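Side-chain contacts in protein YciF (Escherichia coli, PDB 2GS4), which is a homodimeric stress protein of the ferritin-like superfamily that probably binds metal, as rubrerythrin does, though its exact role is not established: residues 145-148 and 149-152; 107-110 and 111-115; 96-99 and 100-104; 43-46 and 47-50. One frame throughout, in Å; residues are numbered along the deposited sequence.

Contact 1: residues 145-148 and 149-152; sequences ATDI and KLTD
This is a local contact between successive turns of helix 130-159, the last helix of the chain: Ile148 meets Asp152 four residues on, and Asp147 meets Leu150 three residues on. The Ile148 and Asp152 side chains run side by side and point the same way, CG2 of Ile148 lying 3.9 Å from OD1 of Asp152. Asp152 leans back along the helix, its CG beside its own backbone N (chi1 -65°), which sets the flat side of the carboxylate over the Ile148 carbonyl, with CG 3.2 Å from that O. The amide N of Asp152 hydrogen-bonds to the same oxygen, at 3.0 Å from Ile148 O. Lys149 curls round through bends at chi2, chi3 and chi4 and brings NZ to 3.8 Å from OD1 of Asp152, a long salt bridge on the exposed side of the helix.

In the ferritin-like helical bundle of YciF, the other side of these turns faces inward. Leu150 is buried and rests on Ala106 of helix 95-126. Asp147 crosses it at about a right angle, OD1 4.2 Å from CD1 of Leu150, and also packs against Ile114. OG1 of Thr146 hydrogen-bonds to OE1 of Glu50 on helix 38-63; the same hydroxyl is hydrogen-bonded to Glu142 O, one turn back. Along the axis, Lys149 N reaches Ala145 O, Leu150 N reaches Thr146 O and Thr151 N reaches Asp147 O, each N to O distance being 3.0 Å.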
loop_
_atom_site.group_PDB
_atom_site.type_symbol
_atom_site.label_atom_id
_atom_site.label_comp_id
_atom_site.label_asym_id
_atom_site.label_seq_id
_atom_site.Cartn_x
_atom_site.Cartn_y
_atom_site.Cartn_z
ATOM N N ALA A 145 3.818 -12.397 -14.442
ATOM C CA ALA A 145 4.656 -13.567 -14.696
ATOM C C ALA A 145 5.605 -13.793 -13.522
ATOM O O ALA A 145 5.892 -14.935 -13.150
ATOM C CB ALA A 145 5.447 -13.396 -15.987
ATOM N N THR A 146 6.099 -12.706 -12.938
ATOM C CA THR A 146 6.998 -12.832 -11.800
ATOM C C THR A 146 6.218 -13.478 -10.654
ATOM O O THR A 146 6.728 -14.349 -9.959
ATOM C CB THR A 146 7.564 -11.450 -11.377
ATOM O OG1 THR A 146 8.423 -10.953 -12.412
ATOM C CG2 THR A 146 8.350 -11.548 -10.078
ATOM N N ASP A 147 4.961 -13.079 -10.485
ATOM C CA ASP A 147 4.143 -13.651 -9.429
ATOM C C ASP A 147 3.902 -15.148 -9.668
ATOM O O ASP A 147 3.989 -15.940 -8.731
ATOM C CB ASP A 147 2.812 -12.901 -9.312
ATOM C CG ASP A 147 2.230 -12.969 -7.909
ATOM O OD1 ASP A 147 2.995 -13.267 -6.961
ATOM O OD2 ASP A 147 1.020 -12.713 -7.744
ATOM N N ILE A 148 3.617 -15.544 -10.909
ATOM C CA ILE A 148 3.381 -16.956 -11.210
ATOM C C ILE A 148 4.630 -17.779 -10.902
ATOM O O ILE A 148 4.532 -18.906 -10.416
ATOM C CB ILE A 148 2.965 -17.158 -12.692
ATOM C CG1 ILE A 148 1.514 -16.698 -12.877
ATOM C CG2 ILE A 148 3.103 -18.642 -13.085
ATOM C CD1 ILE A 148 1.143 -16.326 -14.298
ATOM N N LYS A 149 5.802 -17.217 -11.181
ATOM C CA LYS A 149 7.046 -17.919 -10.903
ATOM C C LYS A 149 7.197 -18.085 -9.387
ATOM O O LYS A 149 7.651 -19.126 -8.919
ATOM C CB LYS A 149 8.228 -17.143 -11.498
ATOM C CG LYS A 149 9.610 -17.664 -11.094
ATOM C CD LYS A 149 9.733 -19.180 -11.211
ATOM C CE LYS A 149 9.809 -19.655 -12.653
ATOM N NZ LYS A 149 8.658 -19.187 -13.467
ATOM N N LEU A 150 6.811 -17.065 -8.623
ATOM C CA LEU A 150 6.894 -17.130 -7.162
ATOM C C LEU A 150 5.968 -18.216 -6.630
ATOM O O LEU A 150 6.285 -18.886 -5.648
ATOM C CB LEU A 150 6.521 -15.778 -6.528
ATOM C CG LEU A 150 7.593 -14.684 -6.457
ATOM C CD1 LEU A 150 7.007 -13.411 -5.864
ATOM C CD2 LEU A 150 8.753 -15.174 -5.606
ATOM N N THR A 151 4.823 -18.392 -7.279
ATOM C CA THR A 151 3.880 -19.418 -6.852
ATOM C C THR A 151 4.428 -20.812 -7.145
ATOM O O THR A 151 4.255 -21.735 -6.349
ATOM C CB THR A 151 2.516 -19.262 -7.546
ATOM O OG1 THR A 151 1.786 -18.196 -6.929
ATOM C CG2 THR A 151 1.715 -20.552 -7.446
ATOM N N ASP A 152 5.082 -20.965 -8.294
ATOM C CA ASP A 152 5.665 -22.251 -8.663
ATOM C C ASP A 152 6.707 -22.587 -7.608
ATOM O O ASP A 152 6.866 -23.736 -7.211
ATOM C CB ASP A 152 6.339 -22.160 -10.034
ATOM C CG ASP A 152 5.350 -21.901 -11.155
ATOM O OD1 ASP A 152 5.772 -21.359 -12.197
ATOM O OD2 ASP A 152 4.157 -22.245 -11.002
#

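Contact 2: residues 107-110 and 111-115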
loop_
_atom_site.group_PDB
_atom_site.type_symbol
_atom_site.label_atom_id
_atom_site.label_comp_id
_atom_site.label_asym_id
_atom_site.label_seq_id
_atom_site.Cartn_x
_atom_site.Cartn_y
_atom_site.Cartn_z
ATOM N N GLN A 107 5.280 -12.263 -2.637
ATOM C CA GLN A 107 3.998 -12.313 -3.331
ATOM C C GLN A 107 3.117 -11.135 -2.895
ATOM O O GLN A 107 2.252 -10.689 -3.648
ATOM C CB GLN A 107 3.285 -13.641 -3.056
ATOM C CG GLN A 107 3.953 -14.858 -3.692
ATOM C CD GLN A 107 3.266 -16.159 -3.289
ATOM O OE1 GLN A 107 2.835 -16.937 -4.134
ATOM N NE2 GLN A 107 3.160 -16.389 -1.989
ATOM N N LYS A 108 3.336 -10.648 -1.673
ATOM C CA LYS A 108 2.581 -9.501 -1.163
ATOM C C LYS A 108 3.051 -8.272 -1.934
ATOM O O LYS A 108 2.252 -7.411 -2.303
ATOM C CB LYS A 108 2.830 -9.305 0.344
ATOM C CG LYS A 108 2.136 -10.327 1.255
ATOM C CD LYS A 108 0.623 -10.180 1.190
ATOM C CE LYS A 108 -0.075 -11.104 2.185
ATOM N NZ LYS A 108 -1.548 -10.869 2.183
ATOM N N VAL A 109 4.361 -8.193 -2.155
ATOM C CA VAL A 109 4.941 -7.088 -2.905
ATOM C C VAL A 109 4.345 -7.153 -4.315
ATOM O O VAL A 109 3.982 -6.124 -4.888
ATOM C CB VAL A 109 6.506 -7.180 -2.939
ATOM C CG1 VAL A 109 7.070 -6.326 -4.084
ATOM C CG2 VAL A 109 7.082 -6.692 -1.621
ATOM N N GLU A 110 4.194 -8.356 -4.859
ATOM C CA GLU A 110 3.617 -8.482 -6.195
ATOM C C GLU A 110 2.128 -8.135 -6.230
ATOM O O GLU A 110 1.654 -7.551 -7.200
ATOM C CB GLU A 110 3.846 -9.883 -6.779
ATOM C CG GLU A 110 5.312 -10.171 -7.120
ATOM C CD GLU A 110 5.992 -9.016 -7.843
ATOM O OE1 GLU A 110 5.546 -8.642 -8.948
ATOM O OE2 GLU A 110 6.977 -8.483 -7.297
ATOM N N HIS A 111 1.386 -8.479 -5.181
ATOM C CA HIS A 111 -0.036 -8.150 -5.152
ATOM C C HIS A 111 -0.138 -6.631 -5.298
ATOM O O HIS A 111 -0.937 -6.118 -6.088
ATOM C CB HIS A 111 -0.667 -8.608 -3.829
ATOM C CG HIS A 111 -2.109 -8.229 -3.676
ATOM N ND1 HIS A 111 -3.120 -9.162 -3.585
ATOM C CD2 HIS A 111 -2.707 -7.017 -3.572
ATOM C CE1 HIS A 111 -4.277 -8.542 -3.431
ATOM N NE2 HIS A 111 -4.055 -7.242 -3.419
ATOM N N TYR A 112 0.698 -5.918 -4.550
ATOM C CA TYR A 112 0.715 -4.463 -4.591
ATOM C C TYR A 112 1.125 -3.921 -5.963
ATOM O O TYR A 112 0.471 -3.043 -6.509
ATOM C CB TYR A 112 1.678 -3.923 -3.534
ATOM C CG TYR A 112 1.775 -2.412 -3.483
ATOM C CD1 TYR A 112 0.823 -1.653 -2.805
ATOM C CD2 TYR A 112 2.835 -1.744 -4.095
ATOM C CE1 TYR A 112 0.927 -0.265 -2.733
ATOM C CE2 TYR A 112 2.949 -0.359 -4.031
ATOM C CZ TYR A 112 1.994 0.373 -3.345
ATOM O OH TYR A 112 2.116 1.740 -3.250
ATOM N N GLU A 113 2.207 -4.444 -6.521
ATOM C CA GLU A 113 2.670 -3.949 -7.815
ATOM C C GLU A 113 1.673 -4.164 -8.940
ATOM O O GLU A 113 1.400 -3.250 -9.720
ATOM C CB GLU A 113 4.019 -4.577 -8.150
ATOM C CG GLU A 113 5.121 -4.097 -7.218
ATOM C CD GLU A 113 5.642 -2.721 -7.593
ATOM O OE1 GLU A 113 6.484 -2.643 -8.510
ATOM O OE2 GLU A 113 5.203 -1.721 -6.985
ATOM N N ILE A 114 1.112 -5.366 -9.013
ATOM C CA ILE A 114 0.127 -5.689 -10.033
ATOM C C ILE A 114 -1.071 -4.733 -9.958
ATOM O O ILE A 114 -1.471 -4.146 -10.963
ATOM C CB ILE A 114 -0.315 -7.162 -9.882
ATOM C CG1 ILE A 114 0.833 -8.065 -10.350
ATOM C CG2 ILE A 114 -1.606 -7.420 -10.641
ATOM C CD1 ILE A 114 0.665 -9.536 -10.024
ATOM N N ALA A 115 -1.627 -4.562 -8.764
ATOM C CA ALA A 115 -2.756 -3.661 -8.589
ATOM C C ALA A 115 -2.362 -2.232 -8.975
ATOM O O ALA A 115 -3.172 -1.503 -9.556
ATOM C CB ALA A 115 -3.252 -3.713 -7.137
#
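Gln107 to Glu110 hand their four carbonyl oxygens to His111, Tyr112, Glu113 and Ile114 in the middle of helix 95-126, a core helix of the ferritin-like bundle. His111 N takes Gln107 O at 2.8 Å, and Tyr112 N takes Lys108 O at 3.1 Å. Glu113 N bonds to Val109 O at 2.9 Å; the Ile114 amide completes the turn, making with Glu110 O the straightest bond of the four (171° at the hydrogen). The next turn continues with Ala115 N on His111 O, and Ala115 O in its own turn meets the hydroxyl of Thr119.

The polar side chains look outside these turns for partners. Lys108 NZ forms a salt bridge to Glu79 of the second subunit, while OE1 of Gln107 is hydrogen-bonded to OG1 of Thr151 on helix 130-159. Inside the bundle, Glu110 OE1 lies close to a carboxylate oxygen of Glu143, and Glu113 OE1 to one of Glu21; such a gathering of carboxylates is consistent with a metal site like that of rubrerythrin. OE2 of Glu110 and OE1 of Glu113 stand 6.0 Å apart. Val109 and Glu113 touch loosely, CG1 of Val109 4.3 Å from CG of Glu113. Ile114, with CG1 beside its backbone N (chi1 -72°), folds back over the Glu110 carbonyl, its CG1 3.3 Å from Glu110 O and its CD1 3.6 Å from that oxygen.

Contact 3: residues 96-99 and 100-104; sequences EVRD and AALIA
Arg98 sends CG opposite its own amide N (chi1 177°) and runs extended to NE, while Leu102 turns CG back beside its backbone N (chi1 -70°), so the leucine reaches the foot of the arginine chain. The two side chains cross at a slant, with CD1 of Leu102 3.8 Å from CG of Arg98 and 4.2 Å from NE of Arg98. The guanidinium beyond is gripped by main-chain oxygens: NE by Ala34 O, NH1 by Ile89 O and NH2 by Glu93 O, which fix its rotation. The same leucine methyl also comes within 4.0 Å of OD2 of Asp99, an oxygen hydrogen-bonded to OG1 of Thr35.

One residue further on, Ile103 lies back over the preceding turn, its CD1 3.5 Å from Asp99 O, the oxygen that also accepts the Ile103 amide. At the start of the contact the Ala100 amide sits above the Glu96 carbonyl plane, its N 3.1 Å from Glu96 O, and makes a second, weak bond to Val97 O, which is the main acceptor of Ala101 N at 3.2 Å.

These turns open helix 95-126 of the ferritin-like bundle. Leu102 and Ala101 face Val88 of helix 76-89, Asp99 and Ile103 rest on Leu40 of helix 38-63, and Ile103 also meets Leu153 and Ala154 of helix 130-159.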
loop_
_atom_site.group_PDB
_atom_site.type_symbol
_atom_site.label_atom_id
_atom_site.label_comp_id
_atom_site.label_asym_id
_atom_site.label_seq_id
_atom_site.Cartn_x
_atom_site.Cartn_y
_atom_site.Cartn_z
ATOM N N GLU A 96 13.140 -24.324 4.847
ATOM C CA GLU A 96 11.775 -24.294 4.296
ATOM C C GLU A 96 10.804 -23.308 4.948
ATOM O O GLU A 96 9.909 -22.779 4.276
ATOM C CB GLU A 96 11.132 -25.687 4.292
ATOM C CG GLU A 96 11.743 -26.654 3.287
ATOM C CD GLU A 96 12.834 -27.504 3.898
ATOM O OE1 GLU A 96 13.126 -27.315 5.096
ATOM O OE2 GLU A 96 13.394 -28.364 3.187
ATOM N N VAL A 97 10.964 -23.079 6.249
ATOM C CA VAL A 97 10.093 -22.139 6.961
ATOM C C VAL A 97 10.431 -20.765 6.424
ATOM O O VAL A 97 9.567 -20.011 5.968
ATOM C CB VAL A 97 10.377 -22.149 8.475
ATOM C CG1 VAL A 97 9.383 -21.286 9.209
ATOM C CG2 VAL A 97 10.342 -23.576 8.988
ATOM N N ARG A 98 11.719 -20.463 6.484
ATOM C CA ARG A 98 12.261 -19.207 6.022
ATOM C C ARG A 98 11.871 -18.880 4.587
ATOM O O ARG A 98 11.423 -17.769 4.295
ATOM C CB ARG A 98 13.781 -19.249 6.143
ATOM C CG ARG A 98 14.458 -18.016 5.622
ATOM C CD ARG A 98 15.931 -18.011 5.972
ATOM N NE ARG A 98 16.507 -16.693 5.732
ATOM C CZ ARG A 98 16.659 -15.759 6.664
ATOM N NH1 ARG A 98 17.182 -14.584 6.346
ATOM N NH2 ARG A 98 16.306 -16.005 7.922
ATOM N N ASP A 99 12.028 -19.850 3.694
ATOM C CA ASP A 99 11.711 -19.648 2.287
ATOM C C ASP A 99 10.212 -19.484 1.996
ATOM O O ASP A 99 9.831 -18.762 1.075
ATOM C CB ASP A 99 12.310 -20.791 1.459
ATOM C CG ASP A 99 13.839 -20.778 1.472
ATOM O OD1 ASP A 99 14.451 -21.825 1.169
ATOM O OD2 ASP A 99 14.431 -19.719 1.779
ATOM N N ALA A 100 9.365 -20.141 2.783
ATOM C CA ALA A 100 7.918 -20.035 2.596
ATOM C C ALA A 100 7.516 -18.594 2.885
ATOM O O ALA A 100 6.711 -17.998 2.169
ATOM C CB ALA A 100 7.187 -20.981 3.545
ATOM N N ALA A 101 8.092 -18.043 3.946
ATOM C CA ALA A 101 7.813 -16.673 4.344
ATOM C C ALA A 101 8.390 -15.676 3.340
ATOM O O ALA A 101 7.746 -14.690 3.005
ATOM C CB ALA A 101 8.384 -16.408 5.731
ATOM N N LEU A 102 9.598 -15.933 2.855
ATOM C CA LEU A 102 10.219 -15.021 1.891
ATOM C C LEU A 102 9.409 -14.958 0.600
ATOM O O LEU A 102 9.146 -13.879 0.070
ATOM C CB LEU A 102 11.667 -15.441 1.609
ATOM C CG LEU A 102 12.599 -15.207 2.805
ATOM C CD1 LEU A 102 13.987 -15.781 2.524
ATOM C CD2 LEU A 102 12.688 -13.720 3.095
ATOM N N ILE A 103 8.979 -16.117 0.115
ATOM C CA ILE A 103 8.179 -16.193 -1.095
ATOM C C ILE A 103 6.840 -15.496 -0.858
ATOM O O ILE A 103 6.389 -14.704 -1.681
ATOM C CB ILE A 103 7.962 -17.664 -1.484
ATOM C CG1 ILE A 103 9.325 -18.290 -1.792
ATOM C CG2 ILE A 103 7.006 -17.775 -2.661
ATOM C CD1 ILE A 103 9.279 -19.713 -2.279
ATOM N N ALA A 104 6.225 -15.770 0.289
ATOM C CA ALA A 104 4.948 -15.156 0.634
ATOM C C ALA A 104 5.080 -13.635 0.744
ATOM O O ALA A 104 4.208 -12.899 0.284
ATOM C CB ALA A 104 4.418 -15.742 1.944
#

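Contact 4: residues 43-46 and 47-50; sequences AFHA and HLEE
His47, His45 and Ala46 carry this local contact on helix 38-63, between the successive turns 43-46 and 47-50. On the exposed side the His45 ring and the Glu49 carboxylate lie side by side and point the same way, their planes 69° apart. OE1 of Glu49 stands 3.7 Å from CE1 of His45 and 4.1 Å from NE2 of His45. Leu48 also approaches the ring, its CD2 4.2 Å from ND1 of His45.

His47 belongs to the interior of the ferritin-like helical bundle. Its backbone N is held by Ala43 O at 2.9 Å, and CB of His47 sits 3.5 Å from Ala43 O as well. With CG swung opposite the backbone N (chi1 -165°), the imidazole leads away from the preceding turn to Glu143 of helix 130-159, whose OE1 hydrogen-bonds NE2 of His47, and it also packs on Leu28 of helix 6-33.

Ala46, at the surface, takes part through its carbonyl: Ala46 O receives Glu50 N at 3.0 Å and, weakly, Glu49 N. The stronger bond of the Glu49 amide goes to His45 O, 3.2 Å from Glu49 N.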
loop_
_atom_site.group_PDB
_atom_site.type_symbol
_atom_site.label_atom_id
_atom_site.label_comp_id
_atom_site.label_asym_id
_atom_site.label_seq_id
_atom_site.Cartn_x
_atom_site.Cartn_y
_atom_site.Cartn_z
ATOM N N ALA A 43 15.546 -16.059 -8.618
ATOM C CA ALA A 43 14.297 -15.408 -8.981
ATOM C C ALA A 43 14.304 -13.975 -8.452
ATOM O O ALA A 43 13.794 -13.065 -9.103
ATOM C CB ALA A 43 13.115 -16.180 -8.416
ATOM N N PHE A 44 14.882 -13.769 -7.271
ATOM C CA PHE A 44 14.949 -12.423 -6.706
ATOM C C PHE A 44 15.950 -11.604 -7.524
ATOM O O PHE A 44 15.731 -10.426 -7.787
ATOM C CB PHE A 44 15.380 -12.441 -5.227
ATOM C CG PHE A 44 14.297 -12.880 -4.269
ATOM C CD1 PHE A 44 13.023 -12.302 -4.301
ATOM C CD2 PHE A 44 14.566 -13.844 -3.297
ATOM C CE1 PHE A 44 12.035 -12.693 -3.377
ATOM C CE2 PHE A 44 13.587 -14.233 -2.378
ATOM C CZ PHE A 44 12.328 -13.656 -2.417
ATOM N N HIS A 45 17.049 -12.231 -7.927
ATOM C CA HIS A 45 18.051 -11.530 -8.722
ATOM C C HIS A 45 17.478 -11.211 -10.095
ATOM O O HIS A 45 17.723 -10.135 -10.643
ATOM C CB HIS A 45 19.324 -12.369 -8.863
ATOM C CG HIS A 45 20.441 -11.656 -9.561
ATOM N ND1 HIS A 45 21.002 -10.491 -9.077
ATOM C CD2 HIS A 45 21.095 -11.936 -10.710
ATOM C CE1 HIS A 45 21.951 -10.086 -9.901
ATOM N NE2 HIS A 45 22.028 -10.946 -10.902
ATOM N N ALA A 46 16.703 -12.137 -10.649
ATOM C CA ALA A 46 16.097 -11.907 -11.949
ATOM C C ALA A 46 15.118 -10.738 -11.842
ATOM O O ALA A 46 15.084 -9.873 -12.714
ATOM C CB ALA A 46 15.370 -13.161 -12.430
ATOM N N HIS A 47 14.333 -10.698 -10.769
ATOM C CA HIS A 47 13.364 -9.614 -10.616
ATOM C C HIS A 47 14.060 -8.281 -10.358
ATOM O O HIS A 47 13.534 -7.221 -10.713
ATOM C CB HIS A 47 12.384 -9.904 -9.480
ATOM C CG HIS A 47 11.172 -9.025 -9.502
ATOM N ND1 HIS A 47 10.447 -8.730 -8.370
ATOM C CD2 HIS A 47 10.558 -8.381 -10.523
ATOM C CE1 HIS A 47 9.437 -7.936 -8.691
ATOM N NE2 HIS A 47 9.484 -7.710 -9.990
ATOM N N LEU A 48 15.241 -8.333 -9.741
ATOM C CA LEU A 48 16.011 -7.129 -9.459
ATOM C C LEU A 48 16.385 -6.475 -10.788
ATOM O O LEU A 48 16.340 -5.251 -10.928
ATOM C CB LEU A 48 17.286 -7.476 -8.688
ATOM C CG LEU A 48 18.364 -6.386 -8.663
ATOM C CD1 LEU A 48 17.742 -5.069 -8.239
ATOM C CD2 LEU A 48 19.498 -6.778 -7.725
ATOM N N GLU A 49 16.761 -7.300 -11.758
ATOM C CA GLU A 49 17.129 -6.782 -13.067
ATOM C C GLU A 49 15.901 -6.258 -13.794
ATOM O O GLU A 49 15.914 -5.144 -14.312
ATOM C CB GLU A 49 17.823 -7.870 -13.877
ATOM C CG GLU A 49 19.124 -8.313 -13.242
ATOM C CD GLU A 49 20.015 -7.133 -12.910
ATOM O OE1 GLU A 49 20.799 -7.230 -11.943
ATOM O OE2 GLU A 49 19.932 -6.105 -13.620
ATOM N N GLU A 50 14.830 -7.048 -13.805
ATOM C CA GLU A 50 13.583 -6.646 -14.446
ATOM C C GLU A 50 13.059 -5.333 -13.836
ATOM O O GLU A 50 12.497 -4.510 -14.549
ATOM C CB GLU A 50 12.552 -7.793 -14.322
ATOM C CG GLU A 50 11.086 -7.440 -14.579
ATOM C CD GLU A 50 10.158 -8.646 -14.412
ATOM O OE1 GLU A 50 9.095 -8.505 -13.768
ATOM O OE2 GLU A 50 10.489 -9.738 -14.930
#

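From the N terminus, contact 4 comes first, on helix 38-63; contacts 3 and 2 follow on helix 95-126, adjoining in sequence; contact 1 lies on helix 130-159. Each joins adjacent turns of one helix, so none closes a long loop, and the four run in series without nesting or crossing. What ties them together is the bundle: Phe44 of contact 4 meets Leu102 of contact 3 through CZ and the carbonyl O, and His47 packs on Glu110 of contact 2. Ile103 of contact 3 presses CG2 on Leu150 O of contact 1. Contacts 1 and 2 are nearest, their centres about 11 Å apart.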